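Transcription inhibitor protein Gfh1 (Thermus thermophilus, PDB 2F23) inhibits all catalytic activities of RNA polymerase by partially occluding its substrate-binding site and preventing NTP binding. Local coordinates at residues L75-L85 with A128-D136. Sequence-based numbering, arbitrary orientation.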
loop_
_atom_site.group_PDB
_atom_site.type_symbol
_atom_site.label_atom_id
_atom_site.label_comp_id
_atom_site.label_asym_id
_atom_site.label_seq_id
_atom_site.Cartn_x
_atom_site.Cartn_y
_atom_site.Cartn_z
ATOM N N LEU A 75 9.080 -8.090 12.849
ATOM C CA LEU A 75 10.266 -8.889 12.631
ATOM C C LEU A 75 11.519 -8.206 13.126
ATOM O O LEU A 75 11.579 -6.987 13.282
ATOM C CB LEU A 75 10.420 -9.216 11.143
ATOM C CG LEU A 75 9.267 -10.012 10.532
ATOM C CD1 LEU A 75 9.517 -10.201 9.045
ATOM C CD2 LEU A 75 9.141 -11.360 11.231
ATOM N N GLU A 76 12.523 -9.026 13.384
ATOM C CA GLU A 76 13.808 -8.555 13.843
ATOM C C GLU A 76 14.503 -7.922 12.633
ATOM O O GLU A 76 14.300 -8.352 11.497
ATOM C CB GLU A 76 14.582 -9.757 14.370
ATOM C CG GLU A 76 15.945 -9.474 14.914
ATOM C CD GLU A 76 16.576 -10.728 15.473
ATOM O OE1 GLU A 76 17.793 -10.711 15.713
ATOM O OE2 GLU A 76 15.847 -11.726 15.674
ATOM N N GLU A 77 15.309 -6.895 12.870
ATOM C CA GLU A 77 16.011 -6.230 11.779
ATOM C C GLU A 77 16.939 -7.210 11.065
ATOM O O GLU A 77 17.306 -8.244 11.624
ATOM C CB GLU A 77 16.827 -5.054 12.315
ATOM C CG GLU A 77 16.732 -3.815 11.454
ATOM C CD GLU A 77 15.343 -3.211 11.483
ATOM O OE1 GLU A 77 14.984 -2.596 12.511
ATOM O OE2 GLU A 77 14.606 -3.364 10.487
ATOM N N GLY A 78 17.297 -6.881 9.827
ATOM C CA GLY A 78 18.193 -7.718 9.040
ATOM C C GLY A 78 17.875 -9.201 8.969
ATOM O O GLY A 78 18.785 -10.032 8.901
ATOM N N SER A 79 16.593 -9.545 8.963
ATOM C CA SER A 79 16.181 -10.942 8.906
ATOM C C SER A 79 15.831 -11.409 7.496
ATOM O O SER A 79 15.481 -10.608 6.626
ATOM C CB SER A 79 14.977 -11.178 9.823
ATOM O OG SER A 79 13.866 -10.394 9.423
ATOM N N GLY A 80 15.935 -12.718 7.282
ATOM C CA GLY A 80 15.610 -13.296 5.991
ATOM C C GLY A 80 16.472 -12.836 4.830
ATOM O O GLY A 80 17.612 -12.404 5.009
ATOM N N GLU A 81 15.916 -12.941 3.627
ATOM C CA GLU A 81 16.619 -12.544 2.416
ATOM C C GLU A 81 16.472 -11.050 2.162
ATOM O O GLU A 81 15.639 -10.381 2.773
ATOM C CB GLU A 81 16.085 -13.332 1.211
ATOM C CG GLU A 81 16.478 -14.807 1.203
ATOM C CD GLU A 81 16.027 -15.539 -0.052
ATOM O OE1 GLU A 81 16.179 -14.985 -1.158
ATOM O OE2 GLU A 81 15.534 -16.682 0.068
ATOM N N VAL A 82 17.304 -10.527 1.270
ATOM C CA VAL A 82 17.246 -9.115 0.918
ATOM C C VAL A 82 17.130 -9.041 -0.600
ATOM O O VAL A 82 17.786 -9.797 -1.318
ATOM C CB VAL A 82 18.499 -8.351 1.424
ATOM C CG1 VAL A 82 19.751 -8.952 0.845
ATOM C CG2 VAL A 82 18.388 -6.873 1.062
ATOM N N ILE A 83 16.282 -8.139 -1.085
ATOM C CA ILE A 83 16.039 -7.994 -2.515
ATOM C C ILE A 83 17.205 -7.463 -3.329
ATOM O O ILE A 83 17.709 -6.374 -3.080
ATOM C CB ILE A 83 14.819 -7.080 -2.768
ATOM C CG1 ILE A 83 13.593 -7.655 -2.058
ATOM C CG2 ILE A 83 14.563 -6.947 -4.267
ATOM C CD1 ILE A 83 12.421 -6.713 -2.007
ATOM N N GLY A 84 17.609 -8.249 -4.323
ATOM C CA GLY A 84 18.696 -7.861 -5.197
ATOM C C GLY A 84 18.448 -8.385 -6.595
ATOM O O GLY A 84 17.383 -8.919 -6.895
ATOM N N LEU A 85 19.438 -8.232 -7.460
ATOM C CA LEU A 85 19.322 -8.711 -8.827
ATOM C C LEU A 85 19.004 -10.208 -8.773
ATOM O O LEU A 85 19.683 -10.968 -8.074
ATOM C CB LEU A 85 20.647 -8.457 -9.548
ATOM C CG LEU A 85 20.751 -8.563 -11.066
ATOM C CD1 LEU A 85 19.696 -7.697 -11.738
ATOM C CD2 LEU A 85 22.153 -8.119 -11.478
ATOM N N ALA A 128 13.552 1.037 -6.099
ATOM C CA ALA A 128 12.787 1.165 -4.866
ATOM C C ALA A 128 12.726 -0.152 -4.093
ATOM O O ALA A 128 12.526 -0.155 -2.879
ATOM C CB ALA A 128 11.374 1.654 -5.181
ATOM N N LEU A 129 12.904 -1.264 -4.799
ATOM C CA LEU A 129 12.856 -2.593 -4.188
ATOM C C LEU A 129 14.210 -3.052 -3.651
ATOM O O LEU A 129 14.291 -3.721 -2.622
ATOM C CB LEU A 129 12.349 -3.614 -5.212
ATOM C CG LEU A 129 10.858 -3.585 -5.560
ATOM C CD1 LEU A 129 10.608 -4.347 -6.855
ATOM C CD2 LEU A 129 10.066 -4.185 -4.409
ATOM N N LEU A 130 15.279 -2.685 -4.345
ATOM C CA LEU A 130 16.620 -3.082 -3.936
ATOM C C LEU A 130 16.944 -2.816 -2.469
ATOM O O LEU A 130 16.716 -1.718 -1.956
ATOM C CB LEU A 130 17.666 -2.379 -4.802
ATOM C CG LEU A 130 17.714 -2.724 -6.291
ATOM C CD1 LEU A 130 18.799 -1.889 -6.968
ATOM C CD2 LEU A 130 18.012 -4.206 -6.468
ATOM N N GLY A 131 17.470 -3.839 -1.800
ATOM C CA GLY A 131 17.867 -3.703 -0.413
ATOM C C GLY A 131 16.792 -3.850 0.642
ATOM O O GLY A 131 17.076 -3.707 1.834
ATOM N N HIS A 132 15.565 -4.138 0.224
ATOM C CA HIS A 132 14.480 -4.282 1.182
ATOM C C HIS A 132 14.227 -5.724 1.577
ATOM O O HIS A 132 14.676 -6.651 0.903
ATOM C CB HIS A 132 13.222 -3.610 0.643
ATOM C CG HIS A 132 13.315 -2.118 0.652
ATOM N ND1 HIS A 132 13.332 -1.386 1.820
ATOM C CD2 HIS A 132 13.475 -1.225 -0.354
ATOM C CE1 HIS A 132 13.501 -0.107 1.533
ATOM N NE2 HIS A 132 13.591 0.018 0.223
ATOM N N ARG A 133 13.513 -5.897 2.683
ATOM C CA ARG A 133 13.245 -7.224 3.225
ATOM C C ARG A 133 11.770 -7.495 3.457
ATOM O O ARG A 133 10.937 -6.602 3.340
ATOM C CB ARG A 133 13.993 -7.379 4.552
ATOM C CG ARG A 133 15.502 -7.257 4.419
ATOM C CD ARG A 133 16.182 -7.239 5.779
ATOM N NE ARG A 133 17.634 -7.129 5.647
ATOM C CZ ARG A 133 18.453 -8.158 5.453
ATOM N NH1 ARG A 133 17.975 -9.393 5.368
ATOM N NH2 ARG A 133 19.757 -7.948 5.338
ATOM N N VAL A 134 11.456 -8.747 3.783
ATOM C CA VAL A 134 10.084 -9.135 4.073
ATOM C C VAL A 134 9.599 -8.283 5.239
ATOM O O VAL A 134 10.298 -8.127 6.242
ATOM C CB VAL A 134 10.012 -10.631 4.457
ATOM C CG1 VAL A 134 8.630 -10.984 4.979
ATOM C CG2 VAL A 134 10.342 -11.485 3.237
ATOM N N GLY A 135 8.411 -7.709 5.096
ATOM C CA GLY A 135 7.876 -6.885 6.164
ATOM C C GLY A 135 7.960 -5.405 5.849
ATOM O O GLY A 135 7.266 -4.601 6.474
ATOM N N ASP A 136 8.814 -5.031 4.900
ATOM C CA ASP A 136 8.930 -3.625 4.529
ATOM C C ASP A 136 7.702 -3.206 3.725
ATOM O O ASP A 136 7.073 -4.027 3.052
ATOM C CB ASP A 136 10.194 -3.363 3.692
ATOM C CG ASP A 136 11.456 -3.287 4.534
ATOM O OD1 ASP A 136 11.364 -2.906 5.721
ATOM O OD2 ASP A 136 12.545 -3.583 4.004
HETATM O O HOH W 1 13.484 -10.739 4.362
HETATM O O HOH W 2 12.554 -9.505 7.117
#
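R133 lays its guanidinium between V82 and G78 of the loop 75-85: CB of V82 sits over the centre of one face, and CA of G78 lies against the opposite face, nearer the rim. The chain is extended from CG to NE, long enough for NH1 to reach O of S79 at 3.0 Å, though that bond is bent (143°) and meets the carbonyl from above its plane. Glycine suits position 78, whose phi is positive. Farther along, I83 joins the segments through its backbone, its N bonding O of H132 (3.0 Å) and its O accepting from N of G131 (2.8 Å). Its branched side chain packs CG2 on CB of L129 and reaches V104 and I154 of the C-terminal domain's sheet. G131 adopts the positive phi needed in the type II turn 129-132. Behind these contacts, OD2 of D136 receives ND1 of H132 and the backbone N of R133 (2.8 Å) from opposite faces of its carboxylate, bracing the next turn, 133-136. One water accepts from N of V134 and lies near the carbonyls of S79 and E81. Backbone bonds and apolar packing thus share this surface seam with R133, whose charge probably favours the nearby S79 and G80 carbonyls.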